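PDB 3O7B: ribosomal RNA small subunit methyltransferase Nep1 from Archaeoglobus fulgidus, which probably catalyses the N1-methylation of a specific pseudouridine in 16S rRNA with S-adenosylmethionine as methyl donor, acting as a homodimer in ribosome biogenesis. Local coordinates for residues Ala29-Ala35 against Phe105-Thr111; Phe80-Arg86 against Phe196-Phe202; Leu171-Gly177 against Glu214-Glu220. One frame throughout, in Å; residues are numbered along the deposited sequence.

Contact 1: Ala29-Ala35 against Phe105-Thr111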
loop_
_atom_site.group_PDB
_atom_site.type_symbol
_atom_site.label_atom_id
_atom_site.label_comp_id
_atom_site.label_asym_id
_atom_site.label_seq_id
_atom_site.Cartn_x
_atom_site.Cartn_y
_atom_site.Cartn_z
ATOM N N ALA A 29 -1.868 20.637 -3.842
ATOM C CA ALA A 29 -2.738 19.481 -3.943
ATOM C C ALA A 29 -1.998 18.324 -4.568
ATOM O O ALA A 29 -1.113 18.513 -5.395
ATOM C CB ALA A 29 -3.972 19.807 -4.801
ATOM N N PHE A 30 -2.420 17.115 -4.216
ATOM C CA PHE A 30 -2.056 15.912 -4.928
ATOM C C PHE A 30 -3.271 15.404 -5.652
ATOM O O PHE A 30 -4.367 15.363 -5.062
ATOM C CB PHE A 30 -1.588 14.830 -3.948
ATOM C CG PHE A 30 -0.190 15.017 -3.452
ATOM C CD1 PHE A 30 0.843 14.191 -3.916
ATOM C CD2 PHE A 30 0.105 15.992 -2.489
ATOM C CE1 PHE A 30 2.142 14.332 -3.430
ATOM C CE2 PHE A 30 1.425 16.143 -2.011
ATOM C CZ PHE A 30 2.425 15.315 -2.494
ATOM N N VAL A 31 -3.107 15.071 -6.935
ATOM C CA VAL A 31 -4.190 14.589 -7.757
ATOM C C VAL A 31 -3.804 13.257 -8.368
ATOM O O VAL A 31 -2.832 13.176 -9.139
ATOM C CB VAL A 31 -4.541 15.590 -8.916
ATOM C CG1 VAL A 31 -5.750 15.121 -9.681
ATOM C CG2 VAL A 31 -4.732 16.994 -8.359
ATOM N N PHE A 32 -4.560 12.210 -8.050
ATOM C CA PHE A 32 -4.383 10.932 -8.717
ATOM C C PHE A 32 -5.218 10.912 -9.963
ATOM O O PHE A 32 -6.424 11.178 -9.911
ATOM C CB PHE A 32 -4.695 9.774 -7.761
ATOM C CG PHE A 32 -3.731 9.712 -6.605
ATOM C CD1 PHE A 32 -2.418 9.303 -6.811
ATOM C CD2 PHE A 32 -4.121 10.119 -5.322
ATOM C CE1 PHE A 32 -1.488 9.307 -5.764
ATOM C CE2 PHE A 32 -3.190 10.102 -4.259
ATOM C CZ PHE A 32 -1.880 9.689 -4.494
ATOM N N LEU A 33 -4.559 10.643 -11.082
ATOM C CA LEU A 33 -5.187 10.749 -12.412
ATOM C C LEU A 33 -5.632 9.431 -12.972
ATOM O O LEU A 33 -4.929 8.407 -12.859
ATOM C CB LEU A 33 -4.211 11.390 -13.398
ATOM C CG LEU A 33 -3.805 12.824 -13.132
ATOM C CD1 LEU A 33 -2.819 13.244 -14.214
ATOM C CD2 LEU A 33 -5.026 13.779 -13.117
ATOM N N GLU A 34 -6.801 9.440 -13.614
ATOM C CA GLU A 34 -7.340 8.260 -14.283
ATOM C C GLU A 34 -7.354 7.058 -13.336
ATOM O O GLU A 34 -7.023 5.924 -13.721
ATOM C CB GLU A 34 -6.573 7.957 -15.580
ATOM C CG GLU A 34 -6.788 9.032 -16.650
ATOM C CD GLU A 34 -6.058 8.737 -17.929
ATOM O OE1 GLU A 34 -5.698 7.563 -18.160
ATOM O OE2 GLU A 34 -5.868 9.698 -18.711
ATOM N N ALA A 35 -7.774 7.310 -12.097
ATOM C CA ALA A 35 -7.835 6.211 -11.125
ATOM C C ALA A 35 -8.824 5.163 -11.584
ATOM O O ALA A 35 -9.913 5.464 -12.112
ATOM C CB ALA A 35 -8.180 6.718 -9.752
ATOM N N PHE A 105 -1.695 20.277 2.223
ATOM C CA PHE A 105 -2.179 19.958 0.896
ATOM C C PHE A 105 -3.568 19.344 0.905
ATOM O O PHE A 105 -4.025 18.756 1.895
ATOM C CB PHE A 105 -1.178 19.080 0.125
ATOM C CG PHE A 105 -0.902 17.729 0.763
ATOM C CD1 PHE A 105 -1.720 16.638 0.492
ATOM C CD2 PHE A 105 0.219 17.549 1.575
ATOM C CE1 PHE A 105 -1.443 15.387 1.055
ATOM C CE2 PHE A 105 0.510 16.304 2.136
ATOM C CZ PHE A 105 -0.328 15.228 1.887
ATOM N N GLU A 106 -4.250 19.527 -0.209
ATOM C CA GLU A 106 -5.509 18.864 -0.497
ATOM C C GLU A 106 -5.248 17.616 -1.332
ATOM O O GLU A 106 -4.183 17.492 -1.944
ATOM C CB GLU A 106 -6.457 19.777 -1.281
ATOM C CG GLU A 106 -7.044 20.958 -0.533
ATOM C CD GLU A 106 -8.168 21.613 -1.346
ATOM O OE1 GLU A 106 -7.895 22.230 -2.415
ATOM O OE2 GLU A 106 -9.342 21.495 -0.936
ATOM N N VAL A 107 -6.234 16.723 -1.370
ATOM C CA VAL A 107 -6.158 15.458 -2.090
ATOM C C VAL A 107 -7.376 15.241 -2.959
ATOM O O VAL A 107 -8.520 15.352 -2.492
ATOM C CB VAL A 107 -6.030 14.270 -1.096
ATOM C CG1 VAL A 107 -6.020 12.940 -1.832
ATOM C CG2 VAL A 107 -4.782 14.440 -0.279
ATOM N N TYR A 108 -7.135 14.954 -4.240
ATOM C CA TYR A 108 -8.189 14.650 -5.180
ATOM C C TYR A 108 -7.918 13.369 -5.918
ATOM O O TYR A 108 -6.750 13.009 -6.147
ATOM C CB TYR A 108 -8.313 15.758 -6.244
ATOM C CG TYR A 108 -8.710 17.102 -5.696
ATOM C CD1 TYR A 108 -10.051 17.447 -5.596
ATOM C CD2 TYR A 108 -7.756 18.007 -5.255
ATOM C CE1 TYR A 108 -10.435 18.684 -5.104
ATOM C CE2 TYR A 108 -8.136 19.258 -4.765
ATOM C CZ TYR A 108 -9.484 19.573 -4.694
ATOM O OH TYR A 108 -9.912 20.799 -4.203
ATOM N N VAL A 109 -8.994 12.708 -6.324
ATOM C CA VAL A 109 -8.906 11.547 -7.182
ATOM C C VAL A 109 -9.736 11.853 -8.429
ATOM O O VAL A 109 -10.918 12.189 -8.325
ATOM C CB VAL A 109 -9.435 10.271 -6.479
ATOM C CG1 VAL A 109 -9.442 9.080 -7.448
ATOM C CG2 VAL A 109 -8.593 9.947 -5.253
ATOM N N HIS A 110 -9.096 11.794 -9.597
ATOM C CA HIS A 110 -9.768 11.900 -10.877
ATOM C C HIS A 110 -9.896 10.483 -11.399
ATOM O O HIS A 110 -8.894 9.751 -11.449
ATOM C CB HIS A 110 -8.899 12.797 -11.774
ATOM C CG HIS A 110 -9.094 12.613 -13.243
ATOM N ND1 HIS A 110 -10.052 13.281 -13.986
ATOM C CD2 HIS A 110 -8.377 11.871 -14.119
ATOM C CE1 HIS A 110 -9.918 12.935 -15.258
ATOM N NE2 HIS A 110 -8.913 12.081 -15.364
ATOM N N THR A 111 -11.101 10.059 -11.738
ATOM C CA THR A 111 -11.295 8.683 -12.186
ATOM C C THR A 111 -11.152 8.557 -13.707
ATOM O O THR A 111 -11.154 9.572 -14.433
ATOM C CB THR A 111 -12.656 8.114 -11.775
ATOM O OG1 THR A 111 -13.665 8.730 -12.589
ATOM C CG2 THR A 111 -12.950 8.381 -10.310
#
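F30 turns the edge of its ring onto one face of F105, its CD2 standing 3.6 Å from F105 CD1 in an edge-to-face pair whose planes meet at 57°. F105 can offer that face because its CG sits between the backbone N and the carbonyl carbon (chi1 62°), which brings the ring over toward F30. The two segments are neighbouring parallel strands, and four backbone hydrogen bonds join them from F30 N to H110 N, with F30 and F32 each giving and accepting toward E106, Y108 and H110. Beyond F32 the register slips by one residue in a beta bulge at the corner of E34, and A35 N closes it on H110 O at 2.8 Å. A35 CB then lies 3.5 Å from V109 CG1. At the bulge the imidazole of H110 packs its edge, at CD2, against the backbone N of E34, and L33 CD2 touches H110 CD2 at 4.0 Å. The pair lies in the middle of the sheet, between strand 189-194 beside 29-33 and strand 116-119 beside 105-111. F30, F32, F105 and V107 pack against helix 87-98, while V31, L33 and Y108 face helix 160-163.

Contact 2: Phe80-Arg86 against Phe196-Phe202. With SAH (S-adenosyl-L-homocysteine), chain C.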
loop_
_atom_site.group_PDB
_atom_site.type_symbol
_atom_site.label_atom_id
_atom_site.label_comp_id
_atom_site.label_asym_id
_atom_site.label_seq_id
_atom_site.Cartn_x
_atom_site.Cartn_y
_atom_site.Cartn_z
ATOM N N PHE A 80 -10.627 0.332 -23.432
ATOM C CA PHE A 80 -9.458 0.624 -22.582
ATOM C C PHE A 80 -9.335 -0.315 -21.372
ATOM O O PHE A 80 -9.045 0.121 -20.241
ATOM C CB PHE A 80 -9.356 2.121 -22.196
ATOM C CG PHE A 80 -10.604 2.707 -21.557
ATOM C CD1 PHE A 80 -10.747 2.751 -20.167
ATOM C CD2 PHE A 80 -11.610 3.283 -22.345
ATOM C CE1 PHE A 80 -11.895 3.307 -19.569
ATOM C CE2 PHE A 80 -12.754 3.835 -21.761
ATOM C CZ PHE A 80 -12.897 3.849 -20.373
ATOM N N ARG A 81 -9.525 -1.605 -21.629
ATOM C CA ARG A 81 -9.656 -2.580 -20.560
ATOM C C ARG A 81 -8.387 -2.674 -19.721
ATOM O O ARG A 81 -8.461 -2.929 -18.508
ATOM C CB ARG A 81 -10.074 -3.960 -21.088
ATOM C CG ARG A 81 -10.362 -4.995 -19.968
ATOM C CD ARG A 81 -9.174 -5.916 -19.837
ATOM N NE ARG A 81 -9.247 -6.892 -18.746
ATOM C CZ ARG A 81 -8.742 -6.705 -17.529
ATOM N NH1 ARG A 81 -8.175 -5.546 -17.194
ATOM N NH2 ARG A 81 -8.814 -7.685 -16.642
ATOM N N GLU A 82 -7.235 -2.433 -20.342
ATOM C CA GLU A 82 -5.962 -2.518 -19.629
ATOM C C GLU A 82 -5.877 -1.528 -18.456
ATOM O O GLU A 82 -5.120 -1.758 -17.515
ATOM C CB GLU A 82 -4.773 -2.349 -20.594
ATOM C CG GLU A 82 -4.538 -0.939 -21.128
ATOM C CD GLU A 82 -5.469 -0.560 -22.278
ATOM O OE1 GLU A 82 -6.248 -1.424 -22.754
ATOM O OE2 GLU A 82 -5.406 0.611 -22.712
ATOM N N LYS A 83 -6.671 -0.457 -18.501
ATOM C CA LYS A 83 -6.675 0.539 -17.417
ATOM C C LYS A 83 -7.640 0.225 -16.277
ATOM O O LYS A 83 -7.595 0.882 -15.235
ATOM C CB LYS A 83 -7.046 1.924 -17.963
ATOM C CG LYS A 83 -5.990 2.521 -18.865
ATOM C CD LYS A 83 -6.344 3.951 -19.217
ATOM C CE LYS A 83 -5.175 4.636 -19.889
ATOM N NZ LYS A 83 -5.507 6.041 -20.284
ATOM N N ARG A 84 -8.502 -0.770 -16.470
ATOM C CA ARG A 84 -9.717 -0.899 -15.658
ATOM C C ARG A 84 -9.660 -2.002 -14.618
ATOM O O ARG A 84 -8.876 -2.949 -14.744
ATOM C CB ARG A 84 -10.931 -1.080 -16.568
ATOM C CG ARG A 84 -11.070 0.066 -17.542
ATOM C CD ARG A 84 -12.183 -0.185 -18.545
ATOM N NE ARG A 84 -13.446 0.342 -18.055
ATOM C CZ ARG A 84 -14.482 0.628 -18.832
ATOM N NH1 ARG A 84 -14.402 0.430 -20.144
ATOM N NH2 ARG A 84 -15.586 1.120 -18.300
ATOM N N GLY A 85 -10.494 -1.854 -13.591
ATOM C CA GLY A 85 -10.677 -2.868 -12.555
ATOM C C GLY A 85 -9.556 -2.976 -11.545
ATOM O O GLY A 85 -9.377 -4.036 -10.943
ATOM N N ARG A 86 -8.849 -1.876 -11.310
ATOM C CA ARG A 86 -7.704 -1.894 -10.359
ATOM C C ARG A 86 -7.765 -0.834 -9.252
ATOM O O ARG A 86 -6.882 0.007 -9.149
ATOM C CB ARG A 86 -6.381 -1.847 -11.122
ATOM C CG ARG A 86 -6.172 -3.066 -12.026
ATOM C CD ARG A 86 -5.903 -4.367 -11.227
ATOM N NE ARG A 86 -4.775 -4.168 -10.325
ATOM C CZ ARG A 86 -3.500 -4.201 -10.686
ATOM N NH1 ARG A 86 -3.149 -4.469 -11.935
ATOM N NH2 ARG A 86 -2.561 -3.961 -9.778
ATOM N N PHE A 196 -3.404 4.134 -12.571
ATOM C CA PHE A 196 -3.924 3.053 -13.409
ATOM C C PHE A 196 -2.723 2.162 -13.762
ATOM O O PHE A 196 -1.587 2.607 -13.697
ATOM C CB PHE A 196 -4.592 3.623 -14.682
ATOM C CG PHE A 196 -3.718 4.569 -15.453
ATOM C CD1 PHE A 196 -2.888 4.104 -16.474
ATOM C CD2 PHE A 196 -3.673 5.924 -15.131
ATOM C CE1 PHE A 196 -2.061 4.991 -17.177
ATOM C CE2 PHE A 196 -2.847 6.809 -15.826
ATOM C CZ PHE A 196 -2.032 6.344 -16.846
ATOM N N PRO A 197 -2.969 0.884 -14.085
ATOM C CA PRO A 197 -1.830 -0.037 -14.234
ATOM C C PRO A 197 -1.069 -0.061 -15.569
ATOM O O PRO A 197 0.115 -0.411 -15.592
ATOM C CB PRO A 197 -2.469 -1.408 -14.003
ATOM C CG PRO A 197 -3.858 -1.243 -14.429
ATOM C CD PRO A 197 -4.259 0.186 -14.168
ATOM N N HIS A 198 -1.751 0.278 -16.664
ATOM C CA HIS A 198 -1.187 0.100 -18.016
ATOM C C HIS A 198 -1.624 1.217 -18.928
ATOM O O HIS A 198 -2.648 1.853 -18.690
ATOM C CB HIS A 198 -1.653 -1.205 -18.667
ATOM C CG HIS A 198 -1.355 -2.429 -17.869
ATOM N ND1 HIS A 198 -0.079 -2.918 -17.715
ATOM C CD2 HIS A 198 -2.173 -3.267 -17.192
ATOM C CE1 HIS A 198 -0.123 -4.006 -16.967
ATOM N NE2 HIS A 198 -1.379 -4.239 -16.636
ATOM N N GLY A 199 -0.865 1.410 -20.007
ATOM C CA GLY A 199 -1.221 2.409 -21.014
ATOM C C GLY A 199 -0.701 3.792 -20.686
ATOM O O GLY A 199 0.075 3.990 -19.758
ATOM N N ASP A 200 -1.133 4.761 -21.487
ATOM C CA ASP A 200 -0.705 6.150 -21.347
ATOM C C ASP A 200 -1.918 6.989 -20.998
ATOM O O ASP A 200 -3.036 6.540 -21.182
ATOM C CB ASP A 200 -0.125 6.650 -22.670
ATOM C CG ASP A 200 1.147 5.929 -23.048
ATOM O OD1 ASP A 200 1.079 5.029 -23.914
ATOM O OD2 ASP A 200 2.205 6.247 -22.462
ATOM N N PHE A 201 -1.696 8.205 -20.513
ATOM C CA PHE A 201 -2.807 9.112 -20.226
ATOM C C PHE A 201 -3.674 9.336 -21.457
ATOM O O PHE A 201 -3.158 9.430 -22.575
ATOM C CB PHE A 201 -2.295 10.463 -19.749
ATOM C CG PHE A 201 -1.576 10.406 -18.429
ATOM C CD1 PHE A 201 -2.287 10.236 -17.250
ATOM C CD2 PHE A 201 -0.199 10.546 -18.367
ATOM C CE1 PHE A 201 -1.616 10.188 -16.026
ATOM C CE2 PHE A 201 0.477 10.499 -17.139
ATOM C CZ PHE A 201 -0.247 10.326 -15.972
ATOM N N PHE A 202 -4.983 9.416 -21.260
ATOM C CA PHE A 202 -5.878 9.897 -22.319
ATOM C C PHE A 202 -5.459 11.298 -22.740
ATOM O O PHE A 202 -5.046 12.129 -21.927
ATOM C CB PHE A 202 -7.315 9.973 -21.817
ATOM C CG PHE A 202 -7.940 8.633 -21.509
ATOM C CD1 PHE A 202 -7.926 7.588 -22.445
ATOM C CD2 PHE A 202 -8.595 8.433 -20.286
ATOM C CE1 PHE A 202 -8.525 6.355 -22.152
ATOM C CE2 PHE A 202 -9.198 7.210 -19.986
ATOM C CZ PHE A 202 -9.165 6.165 -20.920
HETATM N N SAH C . 2.287 4.733 -18.254
HETATM C CA SAH C . 2.647 3.572 -17.389
HETATM C CB SAH C . 1.403 3.063 -16.673
HETATM C CG SAH C . 1.072 3.852 -15.409
HETATM S SD SAH C . 2.425 3.849 -14.193
HETATM C C SAH C . 3.313 2.449 -18.178
HETATM O O SAH C . 3.597 2.603 -19.369
HETATM C "C5'" SAH C . 1.774 4.887 -12.856
HETATM C "C4'" SAH C . 2.166 6.360 -12.834
HETATM O "O4'" SAH C . 3.454 6.555 -12.281
HETATM C "C3'" SAH C . 2.261 7.020 -14.197
HETATM O "O3'" SAH C . 0.992 7.333 -14.716
HETATM C "C2'" SAH C . 3.092 8.235 -13.879
HETATM O "O2'" SAH C . 2.288 9.248 -13.267
HETATM C "C1'" SAH C . 4.062 7.711 -12.836
HETATM N N9 SAH C . 5.397 7.289 -13.339
HETATM C C8 SAH C . 5.778 6.032 -13.750
HETATM N N7 SAH C . 7.094 6.071 -14.089
HETATM C C5 SAH C . 7.555 7.320 -13.869
HETATM C C6 SAH C . 8.799 7.914 -14.043
HETATM N N6 SAH C . 9.848 7.215 -14.508
HETATM N N1 SAH C . 8.969 9.240 -13.722
HETATM C C2 SAH C . 7.906 9.992 -13.256
HETATM N N3 SAH C . 6.675 9.398 -13.093
HETATM C C4 SAH C . 6.494 8.096 -13.404
#
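The ammonium group of K83 lies between two aromatic rings, a double cation-pi arrangement. Its NZ stands over the centre of the F202 ring, 3.5 Å from the centroid and 8° off the normal, and over a face of F196, 4.9 Å from that centroid. K83 CG passes H198 O, and from there the chain runs extended, every further torsion near 180°, taking CE over the F196 face and NZ to D200 O, a hydrogen bond of 2.7 Å. A salt bridge to E34 gives the same nitrogen a charged mate. F202 is held by F80, whose ring face receives the edge of F202 with CZ 3.8 Å from F80 CG and the planes nearly perpendicular. On the other face of F80 lies the guanidinium of R84.

P197 CG lies 3.4 Å from E82 O and touches R86 CG, while H198 points the edge of its ring at the same E82 carbonyl, with CD2 3.3 Å away. An alanine in place of K83 would remove the cation between the rings and would probably leave the D200 carbonyl and the E34 carboxylate without this partner and the 196-202 loop less firmly placed. That loop borders the cofactor site: G199 O accepts a hydrogen bond from the amino N of S-adenosylhomocysteine at 2.8 Å, and F196 and F201 line it. A buried lysine facing pi clouds, a carbonyl and a carboxylate is likely to stay protonated, tying the loop of R86, which is salt-bridged to D88 and predicted to contact rRNA, to the cofactor loop.

Contact 3: Leu171-Gly177 against Glu214-Glu220. With SAH (S-adenosyl-L-homocysteine), chain C; TYR (tyrosine), chain B.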
loop_
_atom_site.group_PDB
_atom_site.type_symbol
_atom_site.label_atom_id
_atom_site.label_comp_id
_atom_site.label_asym_id
_atom_site.label_seq_id
_atom_site.Cartn_x
_atom_site.Cartn_y
_atom_site.Cartn_z
ATOM N N LEU A 171 3.228 17.100 -13.743
ATOM C CA LEU A 171 2.762 15.804 -14.205
ATOM C C LEU A 171 3.939 14.847 -14.200
ATOM O O LEU A 171 4.932 15.049 -14.906
ATOM C CB LEU A 171 2.169 15.880 -15.620
ATOM C CG LEU A 171 1.679 14.563 -16.199
ATOM C CD1 LEU A 171 0.503 14.000 -15.370
ATOM C CD2 LEU A 171 1.275 14.710 -17.666
ATOM N N PHE A 172 3.842 13.810 -13.382
ATOM C CA PHE A 172 4.917 12.833 -13.315
ATOM C C PHE A 172 4.729 11.797 -14.409
ATOM O O PHE A 172 3.707 11.122 -14.479
ATOM C CB PHE A 172 5.009 12.269 -11.884
ATOM C CG PHE A 172 5.604 13.262 -10.932
ATOM C CD1 PHE A 172 6.991 13.308 -10.717
ATOM C CD2 PHE A 172 4.816 14.232 -10.325
ATOM C CE1 PHE A 172 7.563 14.285 -9.905
ATOM C CE2 PHE A 172 5.378 15.207 -9.505
ATOM C CZ PHE A 172 6.762 15.237 -9.299
ATOM N N ARG A 173 5.700 11.744 -15.329
ATOM C CA ARG A 173 5.719 10.730 -16.388
ATOM C C ARG A 173 7.167 10.427 -16.726
ATOM O O ARG A 173 8.026 11.306 -16.654
ATOM C CB ARG A 173 5.039 11.158 -17.702
ATOM C CG ARG A 173 4.336 12.472 -17.757
ATOM C CD ARG A 173 4.093 12.869 -19.230
ATOM N NE ARG A 173 3.314 11.883 -19.974
ATOM C CZ ARG A 173 2.662 12.137 -21.111
ATOM N NH1 ARG A 173 2.690 13.350 -21.655
ATOM N NH2 ARG A 173 1.972 11.177 -21.702
ATOM N N GLU A 174 7.400 9.183 -17.134
ATOM C CA GLU A 174 8.721 8.707 -17.514
ATOM C C GLU A 174 9.390 9.580 -18.578
ATOM O O GLU A 174 10.583 9.844 -18.482
ATOM C CB GLU A 174 8.631 7.261 -17.988
ATOM C CG GLU A 174 9.982 6.646 -18.343
ATOM C CD GLU A 174 9.864 5.225 -18.834
ATOM O OE1 GLU A 174 8.752 4.652 -18.759
ATOM O OE2 GLU A 174 10.893 4.677 -19.299
ATOM N N LYS A 175 8.616 10.051 -19.556
ATOM C CA LYS A 175 9.175 10.827 -20.678
ATOM C C LYS A 175 9.458 12.296 -20.342
ATOM O O LYS A 175 9.942 13.055 -21.191
ATOM C CB LYS A 175 8.266 10.731 -21.913
ATOM C CG LYS A 175 6.886 11.364 -21.732
ATOM C CD LYS A 175 6.243 11.753 -23.057
ATOM C CE LYS A 175 6.735 13.124 -23.507
ATOM N NZ LYS A 175 5.716 13.853 -24.304
ATOM N N GLY A 176 9.156 12.694 -19.110
ATOM C CA GLY A 176 9.354 14.066 -18.664
ATOM C C GLY A 176 10.795 14.468 -18.430
ATOM O O GLY A 176 11.730 13.717 -18.739
ATOM N N GLY A 177 10.971 15.653 -17.863
ATOM C CA GLY A 177 12.292 16.251 -17.714
ATOM C C GLY A 177 12.909 16.126 -16.336
ATOM O O GLY A 177 12.287 15.619 -15.394
ATOM N N GLU A 214 6.258 18.442 -17.205
ATOM C CA GLU A 214 6.380 16.984 -17.109
ATOM C C GLU A 214 7.675 16.635 -16.428
ATOM O O GLU A 214 8.751 17.071 -16.860
ATOM C CB GLU A 214 6.379 16.322 -18.478
ATOM C CG GLU A 214 5.156 16.561 -19.287
ATOM C CD GLU A 214 5.208 15.822 -20.600
ATOM O OE1 GLU A 214 6.331 15.601 -21.117
ATOM O OE2 GLU A 214 4.126 15.464 -21.109
ATOM N N VAL A 215 7.567 15.826 -15.373
ATOM C CA VAL A 215 8.716 15.518 -14.519
ATOM C C VAL A 215 8.962 14.013 -14.498
ATOM O O VAL A 215 8.047 13.214 -14.223
ATOM C CB VAL A 215 8.506 16.027 -13.068
ATOM C CG1 VAL A 215 9.749 15.767 -12.209
ATOM C CG2 VAL A 215 8.130 17.521 -13.055
ATOM N N SER A 216 10.196 13.632 -14.826
ATOM C CA SER A 216 10.599 12.235 -14.789
ATOM C C SER A 216 11.463 11.967 -13.556
ATOM O O SER A 216 12.254 12.813 -13.135
ATOM C CB SER A 216 11.368 11.848 -16.054
ATOM O OG SER A 216 11.733 10.475 -16.000
ATOM N N LEU A 217 11.274 10.794 -12.960
ATOM C CA LEU A 217 12.120 10.356 -11.851
ATOM C C LEU A 217 13.290 9.496 -12.331
ATOM O O LEU A 217 14.258 9.299 -11.599
ATOM C CB LEU A 217 11.304 9.578 -10.818
ATOM C CG LEU A 217 10.175 10.351 -10.134
ATOM C CD1 LEU A 217 9.429 9.413 -9.180
ATOM C CD2 LEU A 217 10.697 11.579 -9.403
ATOM N N GLY A 218 13.196 8.990 -13.552
ATOM C CA GLY A 218 14.238 8.112 -14.088
ATOM C C GLY A 218 13.853 7.428 -15.383
ATOM O O GLY A 218 12.734 7.595 -15.881
ATOM N N THR A 219 14.783 6.617 -15.890
ATOM C CA THR A 219 14.705 5.989 -17.217
ATOM C C THR A 219 13.875 4.701 -17.276
ATOM O O THR A 219 13.982 3.932 -18.239
ATOM C CB THR A 219 16.131 5.647 -17.736
ATOM O OG1 THR A 219 16.711 4.624 -16.909
ATOM C CG2 THR A 219 17.026 6.875 -17.706
ATOM N N GLU A 220 13.056 4.468 -16.251
ATOM C CA GLU A 220 12.273 3.232 -16.121
ATOM C C GLU A 220 10.839 3.602 -15.766
ATOM O O GLU A 220 10.602 4.693 -15.245
ATOM C CB GLU A 220 12.826 2.347 -14.991
ATOM C CG GLU A 220 14.349 2.288 -14.852
ATOM C CD GLU A 220 14.787 2.002 -13.417
ATOM O OE1 GLU A 220 15.357 2.917 -12.765
ATOM O OE2 GLU A 220 14.539 0.869 -12.943
HETATM N N SAH C . 2.287 4.733 -18.254
HETATM C CA SAH C . 2.647 3.572 -17.389
HETATM C CB SAH C . 1.403 3.063 -16.673
HETATM C CG SAH C . 1.072 3.852 -15.409
HETATM S SD SAH C . 2.425 3.849 -14.193
HETATM C C SAH C . 3.313 2.449 -18.178
HETATM O O SAH C . 3.597 2.603 -19.369
HETATM C "C5'" SAH C . 1.774 4.887 -12.856
HETATM C "C4'" SAH C . 2.166 6.360 -12.834
HETATM O "O4'" SAH C . 3.454 6.555 -12.281
HETATM C "C3'" SAH C . 2.261 7.020 -14.197
HETATM O "O3'" SAH C . 0.992 7.333 -14.716
HETATM C "C2'" SAH C . 3.092 8.235 -13.879
HETATM O "O2'" SAH C . 2.288 9.248 -13.267
HETATM C "C1'" SAH C . 4.062 7.711 -12.836
HETATM N N9 SAH C . 5.397 7.289 -13.339
HETATM C C8 SAH C . 5.778 6.032 -13.750
HETATM N N7 SAH C . 7.094 6.071 -14.089
HETATM C C5 SAH C . 7.555 7.320 -13.869
HETATM C C6 SAH C . 8.799 7.914 -14.043
HETATM N N6 SAH C . 9.848 7.215 -14.508
HETATM N N1 SAH C . 8.969 9.240 -13.722
HETATM C C2 SAH C . 7.906 9.992 -13.256
HETATM N N3 SAH C . 6.675 9.398 -13.093
HETATM C C4 SAH C . 6.494 8.096 -13.404
HETATM N N TYR B . 17.565 10.289 -10.771
HETATM C CA TYR B . 18.045 10.427 -12.177
HETATM C C TYR B . 19.542 10.743 -12.190
HETATM O O TYR B . 20.063 11.378 -11.268
HETATM C CB TYR B . 17.266 11.533 -12.898
HETATM C CG TYR B . 16.874 11.216 -14.331
HETATM C CD1 TYR B . 17.819 10.781 -15.263
HETATM C CD2 TYR B . 15.554 11.375 -14.761
HETATM C CE1 TYR B . 17.460 10.500 -16.580
HETATM C CE2 TYR B . 15.183 11.097 -16.078
HETATM C CZ TYR B . 16.143 10.661 -16.980
HETATM O OH TYR B . 15.788 10.383 -18.283
HETATM O OXT TYR B . 20.271 10.376 -13.119
HETATM O O HOH W 1 4.114 16.633 -23.533
#
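L171-F172 and E214-V215 are the ends of adjacent parallel strands in the class IV-like (SPOUT) methyltransferase fold, and the loops leaving them form the adenine end of the cofactor pocket. In the backbone, V215 N donates to L171 O and R173 N to V215 O. A type I turn from R173 to G176 folds the chain back, letting G177 N reach E214 O and S216 N reach G177 O. The G176 backbone lies so close to E214 and V215 that a CB there would probably clash.

Apolar contacts gather round F172. V215 CB sits over one face of its ring in a CH-pi contact, V215 CG1 being 3.5 Å from F172 CE1; L217 CD2 touches the same atom, and helix 224-239 packs on F172 and L217.

Charges meet at the turn. R173 NH1 meets the syn side of E214 OE2 at 2.6 Å; the oxygen lies in the guanidinium plane, NH1 itself out of the carboxylate plane, the two planes 89° apart. E214 OE1 has a long salt bridge to K175 NZ, and a water donates to OE2.

S216 OG donates to E174 O at 2.8 Å and, by accepting from G218 N, makes an ST turn. With chi1 at -179° the hydroxyl points away from the backbone N to meet E174 O; the same OG is 3.5 Å from CE2 of the bound tyrosine. F172 O takes the ribose O2' hydroxyl at 2.6 Å, and G218 O and E220 O receive adenine N6. L217 N completes adenine recognition with a nearly straight bond to N1, 2.9 Å long and 171° at the hydrogen.

Overall arrangement
The three contacts form a triangle with centres about 16 to 18 Å apart. Contacts 1 and 3 share one mixed sheet, contact 1 in its middle and contact 3 at the ends of strands 168-172 and 212-215, the latter outermost within this chain, and they meet where L33 packs on L171. Contact 2 joins loops, one of which follows strand 189-194, and is fastened to contact 1 by E34, which reaches K83 and the backbone N of F202. F201 carries contact 2 on to L171 and R173. Along the chain contact 1 closes before contact 3 opens, whereas contact 2 crosses both. Contacts 2 and 3 grip opposite ends of S-adenosylhomocysteine, so distant parts of the sequence together build the cofactor site.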